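Local coordinates for protein phosphoglycolate phosphatase (Thermoplasma acidophilum, PDB 1L6R) that catalyses the magnesium-dependent dephosphorylation of 2-phosphoglycolate to glycolate and, less efficiently, releases phosphate from inorganic pyrophosphate, at residues N62-F66 with K160-Y165; M96-M102 with Y126-E130; R111-F117 with S144-N149. The protein carries 1 engineered substitution. One frame throughout, in Å; residues are numbered along the deposited sequence.

How the interactions relate
Interaction 1 belongs to the Rossmann-like core domain, where strand 65-67 of the central sheet meets the end of helix 154-164; interactions 2 and 3 lie in the cap domain, interaction 2 on the opposite side of the chain's centre from interaction 1. The two cap contacts touch each other, Met102 of interaction 2 reaching Phe117 and Leu147 of interaction 3, whereas interaction 1 stays about 10 Å from interaction 3 at the nearest atoms. Interaction 3 is the buried one, a pairing of strands by backbone hydrogen bonds near a bound calcium ion. Interactions 1 and 2 are partly buried: mainly apolar with a bridging water in the first, methionines beside an arginine-tyrosine-glutamate cluster nearer the surface in the second.

Interaction 1: N62-F66 with K160-Y165; sequences NGPVF and KLKEMY
The ring of Pro64 lies among Leu161, Met164 and Tyr165, joining the residues leading into strand 65-67 to the last turn of helix 154-164 in the Rossmann-like core of the HAD fold. From CB outward, the ring carbons of Pro64 meet different neighbours in turn, with Leu161 CD2 beside all three: CB lies 4.2 Å from Leu161 CD2, CG 3.6 Å from the Met164 methyl CE, and CD 3.4 Å from Tyr165 OH, at the edge of the tyrosine ring. Leu161 also serves Phe66, its CG standing 3.7 Å from Phe66 CE1 near the phenyl plane. The leucine CG points opposite to its own carbonyl carbon (chi1 -72°), which brings CD2 between the proline and the phenyl edge. Replacing Leu161 by an alanine would probably open a gap between Pro64 and Phe66, leaving the CE1 side of the phenyl ring without its leucine partner. Beside the tyrosine hydroxyl, water 1 joins the segments, donating to Asn62 O and lying 2.5 Å from Tyr165 OH. Ser42 and Leu44 of strand 40-44 also lie against Phe66. Helix and strand are thus held mainly by apolar packing, with the polar link confined to a water at the tyrosine hydroxyl.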
ATOM      1  N   ASN A  62     -24.567   0.549   7.608  1.00 13.43           N
ATOM      2  CA  ASN A  62     -24.775  -0.893   7.734  1.00 14.59           C
ATOM      3  C   ASN A  62     -23.549  -1.796   7.720  1.00 15.35           C
ATOM      4  O   ASN A  62     -23.664  -3.006   7.916  1.00 18.29           O
ATOM      5  CB  ASN A  62     -25.813  -1.376   6.695  1.00 14.66           C
ATOM      6  CG  ASN A  62     -25.367  -1.172   5.256  1.00 16.39           C
ATOM      7  OD1 ASN A  62     -26.160  -1.331   4.324  1.00 19.70           O
ATOM      8  ND2 ASN A  62     -24.105  -0.827   5.065  1.00 13.37           N
ATOM      9  N   GLY A  63     -22.372  -1.220   7.504  1.00 14.74           N
ATOM     10  CA  GLY A  63     -21.164  -2.026   7.514  1.00 14.32           C
ATOM     11  C   GLY A  63     -20.271  -1.653   8.677  1.00 13.68           C
ATOM     12  O   GLY A  63     -20.631  -0.805   9.496  1.00 14.24           O
ATOM     13  N   PRO A  64     -19.096  -2.277   8.788  1.00 12.99           N
ATOM     14  CA  PRO A  64     -18.181  -1.957   9.887  1.00 13.70           C
ATOM     15  C   PRO A  64     -17.664  -0.536   9.702  1.00 12.75           C
ATOM     16  O   PRO A  64     -17.691   0.004   8.592  1.00 13.79           O
ATOM     17  CB  PRO A  64     -17.046  -2.980   9.711  1.00 14.03           C
ATOM     18  CG  PRO A  64     -17.680  -4.101   8.922  1.00 15.29           C
ATOM     19  CD  PRO A  64     -18.552  -3.355   7.945  1.00 14.40           C
ATOM     20  N   VAL A  65     -17.220   0.083  10.788  1.00 11.39           N
ATOM     21  CA  VAL A  65     -16.640   1.412  10.680  1.00 11.29           C
ATOM     22  C   VAL A  65     -15.269   1.346  11.334  1.00 10.68           C
ATOM     23  O   VAL A  65     -15.043   0.571  12.281  1.00 12.29           O
ATOM     24  CB  VAL A  65     -17.519   2.524  11.333  1.00 11.65           C
ATOM     25  CG1 VAL A  65     -18.851   2.596  10.603  1.00 12.73           C
ATOM     26  CG2 VAL A  65     -17.714   2.284  12.824  1.00 12.18           C
ATOM     27  N   PHE A  66     -14.339   2.122  10.790  1.00 10.34           N
ATOM     28  CA  PHE A  66     -12.977   2.158  11.300  1.00 10.28           C
ATOM     29  C   PHE A  66     -12.576   3.524  11.826  1.00 10.78           C
ATOM     30  O   PHE A  66     -12.906   4.555  11.241  1.00 10.95           O
ATOM     31  CB  PHE A  66     -11.964   1.803  10.200  1.00 10.44           C
ATOM     32  CG  PHE A  66     -12.093   0.416   9.654  1.00 10.95           C
ATOM     33  CD1 PHE A  66     -13.076   0.106   8.718  1.00 11.28           C
ATOM     34  CD2 PHE A  66     -11.194  -0.577  10.046  1.00 11.37           C
ATOM     35  CE1 PHE A  66     -13.151  -1.184   8.180  1.00 13.26           C
ATOM     36  CE2 PHE A  66     -11.267  -1.866   9.511  1.00 11.59           C
ATOM     37  CZ  PHE A  66     -12.247  -2.162   8.577  1.00 12.68           C
ATOM     38  N   LYS A 160      -9.259  -5.565   4.762  1.00 14.76           N
ATOM     39  CA  LYS A 160      -9.974  -6.272   5.821  1.00 15.09           C
ATOM     40  C   LYS A 160     -11.453  -6.415   5.445  1.00 15.25           C
ATOM     41  O   LYS A 160     -12.048  -7.467   5.652  1.00 15.41           O
ATOM     42  CB  LYS A 160      -9.820  -5.522   7.144  1.00 17.31           C
ATOM     43  CG  LYS A 160     -10.536  -6.177   8.304  1.00 21.54           C
ATOM     44  CD  LYS A 160      -9.911  -5.760   9.616  1.00 25.63           C
ATOM     45  CE  LYS A 160      -8.502  -6.335   9.753  1.00 28.72           C
ATOM     46  NZ  LYS A 160      -8.518  -7.825   9.739  1.00 31.75           N
ATOM     47  N   LEU A 161     -12.047  -5.360   4.894  1.00 14.83           N
ATOM     48  CA  LEU A 161     -13.447  -5.423   4.468  1.00 14.52           C
ATOM     49  C   LEU A 161     -13.608  -6.456   3.347  1.00 15.75           C
ATOM     50  O   LEU A 161     -14.582  -7.220   3.321  1.00 15.43           O
ATOM     51  CB  LEU A 161     -13.907  -4.044   3.985  1.00 14.15           C
ATOM     52  CG  LEU A 161     -14.094  -2.983   5.078  1.00 13.31           C
ATOM     53  CD1 LEU A 161     -14.198  -1.617   4.445  1.00 15.18           C
ATOM     54  CD2 LEU A 161     -15.349  -3.291   5.891  1.00 14.10           C
ATOM     55  N   LYS A 162     -12.650  -6.476   2.426  1.00 15.55           N
ATOM     56  CA  LYS A 162     -12.679  -7.417   1.311  1.00 16.59           C
ATOM     57  C   LYS A 162     -12.743  -8.836   1.853  1.00 18.15           C
ATOM     58  O   LYS A 162     -13.540  -9.650   1.383  1.00 17.64           O
ATOM     59  CB  LYS A 162     -11.439  -7.236   0.434  1.00 15.50           C
ATOM     60  CG  LYS A 162     -11.289  -8.277  -0.672  1.00 17.97           C
ATOM     61  CD  LYS A 162     -10.178  -7.889  -1.633  1.00 18.31           C
ATOM     62  CE  LYS A 162      -9.877  -8.990  -2.637  1.00 21.23           C
ATOM     63  NZ  LYS A 162      -9.140 -10.104  -1.986  1.00 23.24           N
ATOM     64  N   GLU A 163     -11.907  -9.123   2.847  0.51 19.17           N
ATOM     65  CA  GLU A 163     -11.861 -10.442   3.473  0.50 20.31           C
ATOM     66  C   GLU A 163     -13.162 -10.760   4.208  0.51 19.16           C
ATOM     67  O   GLU A 163     -13.725 -11.842   4.056  0.47 20.07           O
ATOM     68  CB  GLU A 163     -10.691 -10.506   4.460  0.52 21.99           C
ATOM     69  CG  GLU A 163     -10.611 -11.798   5.260  0.61 24.72           C
ATOM     70  CD  GLU A 163      -9.505 -11.771   6.297  0.50 25.98           C
ATOM     71  OE1 GLU A 163      -8.328 -11.617   5.910  0.60 26.63           O
ATOM     72  OE2 GLU A 163      -9.813 -11.900   7.500  0.45 27.29           O
ATOM     73  N   MET A 164     -13.630  -9.807   5.008  1.00 18.50           N
ATOM     74  CA  MET A 164     -14.856  -9.967   5.781  1.00 18.41           C
ATOM     75  C   MET A 164     -16.088 -10.272   4.936  1.00 18.36           C
ATOM     76  O   MET A 164     -16.940 -11.081   5.328  1.00 19.73           O
ATOM     77  CB  MET A 164     -15.104  -8.704   6.618  1.00 18.06           C
ATOM     78  CG  MET A 164     -14.104  -8.513   7.749  1.00 19.27           C
ATOM     79  SD  MET A 164     -14.258  -6.907   8.573  1.00 21.03           S
ATOM     80  CE  MET A 164     -15.783  -7.160   9.465  1.00 21.01           C
ATOM     81  N   TYR A 165     -16.191  -9.630   3.779  1.00 17.84           N
ATOM     82  CA  TYR A 165     -17.343  -9.826   2.911  1.00 17.66           C
ATOM     83  C   TYR A 165     -17.085 -10.778   1.737  1.00 18.32           C
ATOM     84  O   TYR A 165     -17.951 -10.954   0.877  1.00 19.84           O
ATOM     85  CB  TYR A 165     -17.830  -8.465   2.392  1.00 17.03           C
ATOM     86  CG  TYR A 165     -18.563  -7.649   3.437  1.00 17.01           C
ATOM     87  CD1 TYR A 165     -19.952  -7.693   3.531  1.00 16.21           C
ATOM     88  CD2 TYR A 165     -17.864  -6.881   4.373  1.00 17.30           C
ATOM     89  CE1 TYR A 165     -20.631  -7.002   4.528  1.00 15.83           C
ATOM     90  CE2 TYR A 165     -18.534  -6.184   5.378  1.00 17.50           C
ATOM     91  CZ  TYR A 165     -19.914  -6.252   5.449  1.00 16.84           C
ATOM     92  OH  TYR A 165     -20.580  -5.600   6.454  1.00 18.05           O
TER
HETATM   93  O   HOH W   1     -23.083  -5.784   6.730  1.00 26.65           O

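Interaction 2: M96-M102 with Y126-E130; sequences MSKRTSM and YVRKE
Met96 and Val127 bring together two helical elements of the cap domain, the alpha/beta insertion that many HAD phosphatases carry beside their core: the end of helix 87-96, with the ST turn that follows it, rests against helix 124-132. The apolar part is a row of three side chains from the first segment. Met96 CG meets Val127 CG2 at 3.7 Å, and the chain then bends twice (chi2 58°, chi3 59°), curling its methyl CE against Glu130 CB. Its sulfur makes a Met-aromatic contact, set obliquely to the Tyr126 ring. Thr100 brings CG2 to the edge of the same ring, near its plane, while the extended Met102 lays SD 3.9 Å from Val127 CG1. Phe92 and Ile119 add to the apolar surroundings of Val127.

The polar part lies on the more exposed side. Arg99 crosses Tyr126 at about a right angle, the guanidinium and ring planes turned 71° apart. Arg99 NH1 donates to Tyr126 OH in a nearly straight hydrogen bond, although its modelled length of 2.4 Å is doubtfully short, and NH2 adds a weak bond to the same oxygen. Arg99 NH2 also faces Glu130 OE2 at 3.6 Å, a long salt bridge at the edge of the guanidinium, so the carboxylate would probably contribute more charge balance than firm positioning. Met96 SD lies over one guanidinium face, toward its rim.

Within the turn, backbone and side-chain bonds share one acceptor, Met96 O, which is gripped from opposite faces of its carbonyl plane by Arg99 N and by Thr100 OG1, the latter at 2.8 Å. The threonine hydroxyl donates there and also accepts, Met102 N reaching Thr100 OG1 at 3.1 Å to close the ST turn.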
ATOM      1  N   MET A  96       8.984  12.929  22.705  1.00 20.50           N
ATOM      2  CA  MET A  96       9.102  14.042  21.773  1.00 19.70           C
ATOM      3  C   MET A  96       8.521  15.354  22.302  1.00 19.07           C
ATOM      4  O   MET A  96       9.018  16.438  21.982  1.00 19.53           O
ATOM      5  CB  MET A  96       8.431  13.658  20.454  1.00 20.95           C
ATOM      6  CG  MET A  96       8.954  14.392  19.239  1.00 23.44           C
ATOM      7  SD  MET A  96      10.736  14.171  18.982  1.00 25.83           S
ATOM      8  CE  MET A  96      10.861  12.428  18.821  1.00 27.59           C
ATOM      9  N   SER A  97       7.477  15.268  23.116  1.00 18.23           N
ATOM     10  CA  SER A  97       6.860  16.473  23.653  1.00 19.89           C
ATOM     11  C   SER A  97       7.798  17.205  24.615  1.00 21.40           C
ATOM     12  O   SER A  97       7.568  18.365  24.956  1.00 22.33           O
ATOM     13  CB  SER A  97       5.552  16.119  24.366  1.00 19.67           C
ATOM     14  OG  SER A  97       5.803  15.349  25.534  1.00 22.61           O
ATOM     15  N   LYS A  98       8.860  16.532  25.042  1.00 23.49           N
ATOM     16  CA  LYS A  98       9.806  17.151  25.961  1.00 26.40           C
ATOM     17  C   LYS A  98      10.794  18.073  25.254  1.00 27.16           C
ATOM     18  O   LYS A  98      11.375  18.960  25.881  1.00 28.49           O
ATOM     19  CB  LYS A  98      10.575  16.074  26.734  1.00 27.05           C
ATOM     20  CG  LYS A  98       9.705  15.225  27.645  1.00 29.65           C
ATOM     21  CD  LYS A  98      10.515  14.095  28.273  1.00 31.24           C
ATOM     22  CE  LYS A  98       9.647  13.219  29.164  1.00 32.45           C
ATOM     23  NZ  LYS A  98      10.402  12.050  29.707  1.00 33.65           N
ATOM     24  N   ARG A  99      10.988  17.881  23.952  1.00 26.90           N
ATOM     25  CA  ARG A  99      11.936  18.717  23.223  1.00 26.29           C
ATOM     26  C   ARG A  99      11.427  19.331  21.924  1.00 25.12           C
ATOM     27  O   ARG A  99      12.212  19.842  21.123  1.00 24.93           O
ATOM     28  CB  ARG A  99      13.219  17.929  22.963  1.00 28.91           C
ATOM     29  CG  ARG A  99      13.008  16.574  22.324  1.00 32.32           C
ATOM     30  CD  ARG A  99      14.069  15.599  22.811  1.00 35.32           C
ATOM     31  NE  ARG A  99      14.045  14.342  22.072  1.00 37.35           N
ATOM     32  CZ  ARG A  99      14.351  14.238  20.786  1.00 37.53           C
ATOM     33  NH1 ARG A  99      14.701  15.320  20.107  1.00 39.18           N
ATOM     34  NH2 ARG A  99      14.312  13.060  20.179  1.00 37.87           N
ATOM     35  N   THR A 100      10.115  19.269  21.713  1.00 21.93           N
ATOM     36  CA  THR A 100       9.494  19.860  20.530  1.00 18.69           C
ATOM     37  C   THR A 100       8.105  20.337  20.918  1.00 17.01           C
ATOM     38  O   THR A 100       7.686  20.190  22.062  1.00 18.26           O
ATOM     39  CB  THR A 100       9.336  18.861  19.367  1.00 18.62           C
ATOM     40  OG1 THR A 100       8.327  17.898  19.694  1.00 16.49           O
ATOM     41  CG2 THR A 100      10.645  18.154  19.077  1.00 17.94           C
ATOM     42  N   SER A 101       7.393  20.901  19.951  1.00 15.85           N
ATOM     43  CA  SER A 101       6.047  21.400  20.180  1.00 15.90           C
ATOM     44  C   SER A 101       4.997  20.296  20.040  1.00 14.32           C
ATOM     45  O   SER A 101       3.805  20.560  20.193  1.00 15.71           O
ATOM     46  CB  SER A 101       5.736  22.512  19.184  1.00 16.43           C
ATOM     47  OG  SER A 101       5.752  22.000  17.865  1.00 17.13           O
ATOM     48  N   MET A 102       5.438  19.072  19.751  1.00 14.06           N
ATOM     49  CA  MET A 102       4.505  17.953  19.592  1.00 14.26           C
ATOM     50  C   MET A 102       3.726  17.793  20.891  1.00 15.09           C
ATOM     51  O   MET A 102       4.310  17.732  21.976  1.00 15.87           O
ATOM     52  CB  MET A 102       5.269  16.673  19.279  1.00 14.03           C
ATOM     53  CG  MET A 102       4.399  15.550  18.753  1.00 14.83           C
ATOM     54  SD  MET A 102       5.327  14.014  18.619  1.00 14.21           S
ATOM     55  CE  MET A 102       4.132  13.000  17.715  1.00 15.08           C
ATOM     56  N   TYR A 126      11.454  17.374  11.550  1.00 17.38           N
ATOM     57  CA  TYR A 126      12.244  16.650  12.536  1.00 17.46           C
ATOM     58  C   TYR A 126      11.471  15.482  13.145  1.00 17.63           C
ATOM     59  O   TYR A 126      11.986  14.363  13.247  1.00 18.27           O
ATOM     60  CB  TYR A 126      12.688  17.585  13.654  1.00 18.57           C
ATOM     61  CG  TYR A 126      13.408  16.858  14.762  1.00 20.50           C
ATOM     62  CD1 TYR A 126      14.683  16.329  14.562  1.00 22.16           C
ATOM     63  CD2 TYR A 126      12.808  16.682  16.006  1.00 21.48           C
ATOM     64  CE1 TYR A 126      15.344  15.643  15.576  1.00 23.45           C
ATOM     65  CE2 TYR A 126      13.460  15.997  17.031  1.00 23.25           C
ATOM     66  CZ  TYR A 126      14.727  15.481  16.805  1.00 24.58           C
ATOM     67  OH  TYR A 126      15.381  14.808  17.812  1.00 28.44           O
ATOM     68  N   VAL A 127      10.237  15.741  13.562  1.00 15.91           N
ATOM     69  CA  VAL A 127       9.441  14.688  14.166  1.00 15.90           C
ATOM     70  C   VAL A 127       9.141  13.564  13.178  1.00 15.35           C
ATOM     71  O   VAL A 127       9.121  12.391  13.563  1.00 15.13           O
ATOM     72  CB  VAL A 127       8.143  15.254  14.770  1.00 15.16           C
ATOM     73  CG1 VAL A 127       7.223  14.117  15.183  1.00 15.73           C
ATOM     74  CG2 VAL A 127       8.473  16.122  15.986  1.00 16.70           C
ATOM     75  N   ARG A 128       8.931  13.895  11.908  1.00 15.06           N
ATOM     76  CA  ARG A 128       8.673  12.847  10.932  1.00 14.49           C
ATOM     77  C   ARG A 128       9.902  11.945  10.815  1.00 16.22           C
ATOM     78  O   ARG A 128       9.782  10.725  10.770  1.00 15.82           O
ATOM     79  CB  ARG A 128       8.316  13.431   9.559  1.00 15.61           C
ATOM     80  CG  ARG A 128       8.215  12.353   8.476  1.00 17.93           C
ATOM     81  CD  ARG A 128       7.599  12.863   7.186  1.00 18.02           C
ATOM     82  NE  ARG A 128       6.146  12.980   7.289  1.00 21.58           N
ATOM     83  CZ  ARG A 128       5.464  14.084   7.004  1.00 21.31           C
ATOM     84  NH1 ARG A 128       6.106  15.174   6.603  1.00 25.15           N
ATOM     85  NH2 ARG A 128       4.143  14.097   7.104  1.00 23.29           N
ATOM     86  N   LYS A 129      11.086  12.552  10.774  1.00 17.09           N
ATOM     87  CA  LYS A 129      12.318  11.779  10.675  1.00 19.67           C
ATOM     88  C   LYS A 129      12.448  10.853  11.881  1.00 17.48           C
ATOM     89  O   LYS A 129      12.749   9.669  11.737  1.00 19.36           O
ATOM     90  CB  LYS A 129      13.531  12.714  10.598  1.00 22.08           C
ATOM     91  CG  LYS A 129      13.663  13.468   9.279  0.71 26.95           C
ATOM     92  CD  LYS A 129      14.899  14.358   9.285  0.70 31.01           C
ATOM     93  CE  LYS A 129      15.060  15.104   7.969  0.69 33.22           C
ATOM     94  NZ  LYS A 129      16.287  15.948   7.957  0.60 35.78           N
ATOM     95  N   GLU A 130      12.215  11.396  13.070  1.00 17.83           N
ATOM     96  CA  GLU A 130      12.298  10.599  14.291  1.00 17.39           C
ATOM     97  C   GLU A 130      11.247   9.491  14.295  1.00 17.16           C
ATOM     98  O   GLU A 130      11.526   8.352  14.672  1.00 17.93           O
ATOM     99  CB  GLU A 130      12.113  11.488  15.519  1.00 21.04           C
ATOM    100  CG  GLU A 130      13.292  12.402  15.801  1.00 25.02           C
ATOM    101  CD  GLU A 130      14.594  11.632  15.924  1.00 28.33           C
ATOM    102  OE1 GLU A 130      15.232  11.365  14.884  1.00 31.84           O
ATOM    103  OE2 GLU A 130      14.969  11.280  17.062  1.00 31.70           O
TER

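Interaction 3: R111-F117 with S144-N149; sequences REASTGF and SWHLMN
Strands 115-117 and 144-149 run antiparallel in the three-stranded sheet of the cap domain, with Thr115 paired to Leu147 and Phe117 to Trp145 as hydrogen-bonded pairs and Gly116 to His146 as the non-hydrogen-bonded pair between them. Leu147 N donates to Thr115 O at 2.8 Å, and Thr115 N returns a bond to Leu147 O.

Packing is tightest where Phe117 meets Trp145. Phe117 places CG between its backbone N and carbonyl carbon (chi1 66°), folding the ring across the neighbouring strand. There Trp145 CB sits over the ring centre as a CH-pi contact, 3.4 Å from the centroid of the Phe117 ring, whereas the indole is slid off to one side, its plane 21° from that of the phenyl. Leu147 N and Thr115 O lie at the phenyl edge, and Leu147 CB touches Phe117 CE1 at 3.9 Å. Helices 87-96 and 124-132 pack against this face through Leu147.

The face carrying His146, over which Arg111 from the preceding loop lies, is less closely packed and bridged by a water. Arg111 NH2 stands 3.8 Å from His146 NE2, at the imidazole edge, and the two planes are turned 67° apart. Water 2 accepts from Arg111 NH2 at 2.9 Å and donates to Ser144 OG. The same guanidinium bonds Thr107 and Asn108 through NH1 and, through NH2, the carbonyl oxygen of Gly46, a magnesium-binding residue. With the His146 side chain about 4 Å from a bound calcium ion, this side of the strand pair borders a metal site between cap and core.

Gly116 CA adds a CA-H...O contact to Trp145 O. Trp145 O also takes two hydrogen bonds from opposite faces of its plane, from Phe117 N at 3.1 Å and from Ser144 OG at 2.8 Å.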
ATOM      1  N   ARG A 111      -8.173   6.751  22.296  1.00  9.93           N
ATOM      2  CA  ARG A 111      -7.412   6.015  21.280  1.00 10.72           C
ATOM      3  C   ARG A 111      -6.836   4.747  21.862  1.00 10.22           C
ATOM      4  O   ARG A 111      -6.545   4.680  23.063  1.00 11.95           O
ATOM      5  CB  ARG A 111      -6.273   6.861  20.690  1.00 10.23           C
ATOM      6  CG  ARG A 111      -6.756   7.805  19.597  1.00 10.89           C
ATOM      7  CD  ARG A 111      -5.640   8.417  18.758  1.00 10.11           C
ATOM      8  NE  ARG A 111      -6.275   9.086  17.621  1.00 11.37           N
ATOM      9  CZ  ARG A 111      -6.880  10.268  17.681  1.00  9.50           C
ATOM     10  NH1 ARG A 111      -6.909  10.969  18.815  1.00 10.01           N
ATOM     11  NH2 ARG A 111      -7.564  10.702  16.629  1.00 10.88           N
ATOM     12  N   GLU A 112      -6.662   3.746  21.006  1.00 10.16           N
ATOM     13  CA  GLU A 112      -6.133   2.460  21.449  1.00 11.01           C
ATOM     14  C   GLU A 112      -5.095   1.873  20.521  1.00 11.67           C
ATOM     15  O   GLU A 112      -4.357   0.972  20.909  1.00 13.32           O
ATOM     16  CB  GLU A 112      -7.267   1.437  21.559  1.00 12.32           C
ATOM     17  CG  GLU A 112      -8.391   1.837  22.509  1.00 15.28           C
ATOM     18  CD  GLU A 112      -9.515   0.812  22.581  1.00 20.18           C
ATOM     19  OE1 GLU A 112      -9.221  -0.407  22.591  1.00 21.17           O
ATOM     20  OE2 GLU A 112     -10.695   1.229  22.644  1.00 19.91           O
ATOM     21  N   ALA A 113      -5.013   2.393  19.302  1.00 11.90           N
ATOM     22  CA  ALA A 113      -4.132   1.812  18.293  1.00 10.35           C
ATOM     23  C   ALA A 113      -3.149   2.752  17.613  1.00 10.68           C
ATOM     24  O   ALA A 113      -2.445   2.345  16.683  1.00 11.61           O
ATOM     25  CB  ALA A 113      -5.011   1.153  17.229  1.00 11.18           C
ATOM     26  N   SER A 114      -3.114   3.995  18.070  1.00 10.82           N
ATOM     27  CA  SER A 114      -2.258   5.024  17.481  1.00 10.73           C
ATOM     28  C   SER A 114      -2.335   6.226  18.403  1.00 10.84           C
ATOM     29  O   SER A 114      -3.015   6.175  19.428  1.00 11.09           O
ATOM     30  CB  SER A 114      -2.788   5.415  16.101  1.00 11.06           C
ATOM     31  OG  SER A 114      -4.058   6.026  16.226  1.00 11.94           O
ATOM     32  N   THR A 115      -1.664   7.313  18.025  1.00 10.87           N
ATOM     33  CA  THR A 115      -1.663   8.516  18.841  1.00 10.71           C
ATOM     34  C   THR A 115      -1.876   9.768  17.997  1.00 10.68           C
ATOM     35  O   THR A 115      -1.170   9.988  17.013  1.00 11.53           O
ATOM     36  CB  THR A 115      -0.317   8.639  19.580  1.00 10.85           C
ATOM     37  OG1 THR A 115      -0.081   7.434  20.315  1.00 12.06           O
ATOM     38  CG2 THR A 115      -0.311   9.815  20.536  1.00 12.79           C
ATOM     39  N   GLY A 116      -2.852  10.582  18.383  1.00  9.59           N
ATOM     40  CA  GLY A 116      -3.089  11.828  17.668  1.00 10.89           C
ATOM     41  C   GLY A 116      -2.238  12.921  18.307  1.00 10.53           C
ATOM     42  O   GLY A 116      -1.797  12.802  19.452  1.00 10.85           O
ATOM     43  N   PHE A 117      -1.988  14.002  17.579  1.00 10.96           N
ATOM     44  CA  PHE A 117      -1.190  15.076  18.155  1.00 10.39           C
ATOM     45  C   PHE A 117      -1.316  16.374  17.385  1.00 10.51           C
ATOM     46  O   PHE A 117      -1.813  16.392  16.254  1.00 11.16           O
ATOM     47  CB  PHE A 117       0.310  14.671  18.238  1.00 10.71           C
ATOM     48  CG  PHE A 117       1.000  14.489  16.896  1.00  9.42           C
ATOM     49  CD1 PHE A 117       0.967  13.267  16.228  1.00 10.12           C
ATOM     50  CD2 PHE A 117       1.738  15.539  16.336  1.00 10.44           C
ATOM     51  CE1 PHE A 117       1.661  13.081  15.025  1.00 10.25           C
ATOM     52  CE2 PHE A 117       2.436  15.370  15.136  1.00 10.14           C
ATOM     53  CZ  PHE A 117       2.404  14.145  14.476  1.00 10.07           C
ATOM     54  N   SER A 144      -6.561  16.483  13.407  1.00  9.83           N
ATOM     55  CA  SER A 144      -5.211  16.488  13.955  1.00 10.08           C
ATOM     56  C   SER A 144      -4.231  15.704  13.122  1.00 10.14           C
ATOM     57  O   SER A 144      -4.574  15.128  12.086  1.00  9.89           O
ATOM     58  CB  SER A 144      -5.247  15.817  15.339  1.00 11.37           C
ATOM     59  OG  SER A 144      -5.441  14.399  15.203  1.00 10.91           O
ATOM     60  N   TRP A 145      -2.993  15.693  13.611  1.00 10.49           N
ATOM     61  CA  TRP A 145      -1.964  14.857  13.028  1.00  9.96           C
ATOM     62  C   TRP A 145      -2.182  13.487  13.670  1.00  9.88           C
ATOM     63  O   TRP A 145      -2.846  13.360  14.716  1.00  9.95           O
ATOM     64  CB  TRP A 145      -0.564  15.341  13.392  1.00  9.79           C
ATOM     65  CG  TRP A 145      -0.160  16.557  12.658  1.00 10.24           C
ATOM     66  CD1 TRP A 145      -0.484  17.847  12.965  1.00 11.72           C
ATOM     67  CD2 TRP A 145       0.645  16.608  11.476  1.00 10.82           C
ATOM     68  NE1 TRP A 145       0.079  18.701  12.044  1.00 11.27           N
ATOM     69  CE2 TRP A 145       0.775  17.970  11.122  1.00 11.12           C
ATOM     70  CE3 TRP A 145       1.270  15.636  10.681  1.00 10.72           C
ATOM     71  CZ2 TRP A 145       1.509  18.390  10.001  1.00 12.27           C
ATOM     72  CZ3 TRP A 145       2.002  16.057   9.562  1.00 11.38           C
ATOM     73  CH2 TRP A 145       2.112  17.425   9.240  1.00 12.12           C
ATOM     74  N   HIS A 146      -1.595  12.479  13.043  1.00  9.62           N
ATOM     75  CA  HIS A 146      -1.706  11.108  13.490  1.00  9.68           C
ATOM     76  C   HIS A 146      -0.353  10.454  13.424  1.00 11.13           C
ATOM     77  O   HIS A 146       0.338  10.575  12.418  1.00 11.52           O
ATOM     78  CB  HIS A 146      -2.668  10.347  12.584  1.00  9.93           C
ATOM     79  CG  HIS A 146      -4.064  10.863  12.650  1.00  9.69           C
ATOM     80  ND1 HIS A 146      -4.526  11.908  11.877  1.00 12.53           N
ATOM     81  CD2 HIS A 146      -5.075  10.526  13.481  1.00  7.53           C
ATOM     82  CE1 HIS A 146      -5.767  12.193  12.239  1.00  7.14           C
ATOM     83  NE2 HIS A 146      -6.122  11.368  13.207  1.00 12.43           N
ATOM     84  N   LEU A 147       0.020   9.795  14.518  1.00 10.31           N
ATOM     85  CA  LEU A 147       1.269   9.046  14.607  1.00 10.91           C
ATOM     86  C   LEU A 147       0.785   7.602  14.535  1.00 10.92           C
ATOM     87  O   LEU A 147       0.179   7.078  15.478  1.00 11.11           O
ATOM     88  CB  LEU A 147       1.973   9.321  15.933  1.00 12.82           C
ATOM     89  CG  LEU A 147       3.242   8.501  16.183  1.00 11.09           C
ATOM     90  CD1 LEU A 147       4.329   8.848  15.166  1.00 12.44           C
ATOM     91  CD2 LEU A 147       3.728   8.765  17.607  1.00 13.55           C
ATOM     92  N   MET A 148       1.062   6.981  13.395  1.00 11.30           N
ATOM     93  CA  MET A 148       0.606   5.639  13.094  1.00 10.87           C
ATOM     94  C   MET A 148       1.726   4.635  12.959  1.00 12.21           C
ATOM     95  O   MET A 148       2.862   4.991  12.641  1.00 13.15           O
ATOM     96  CB  MET A 148      -0.137   5.643  11.754  1.00 10.85           C
ATOM     97  CG  MET A 148      -1.182   6.725  11.581  1.00 11.78           C
ATOM     98  SD  MET A 148      -2.509   6.594  12.779  1.00 11.91           S
ATOM     99  CE  MET A 148      -2.972   4.878  12.554  1.00 12.89           C
ATOM    100  N   ASN A 149       1.385   3.370  13.175  1.00 13.00           N
ATOM    101  CA  ASN A 149       2.330   2.285  12.973  1.00 12.50           C
ATOM    102  C   ASN A 149       2.388   2.119  11.442  1.00 12.71           C
ATOM    103  O   ASN A 149       1.373   2.295  10.753  1.00 14.17           O
ATOM    104  CB  ASN A 149       1.792   1.010  13.627  1.00 13.89           C
ATOM    105  CG  ASN A 149       1.840   1.072  15.149  1.00 14.48           C
ATOM    106  OD1 ASN A 149       2.912   0.959  15.747  1.00 17.86           O
ATOM    107  ND2 ASN A 149       0.684   1.266  15.780  1.00 15.65           N
TER
HETATM  108  O   HOH W   2      -8.023  13.399  15.717  1.00 11.46           O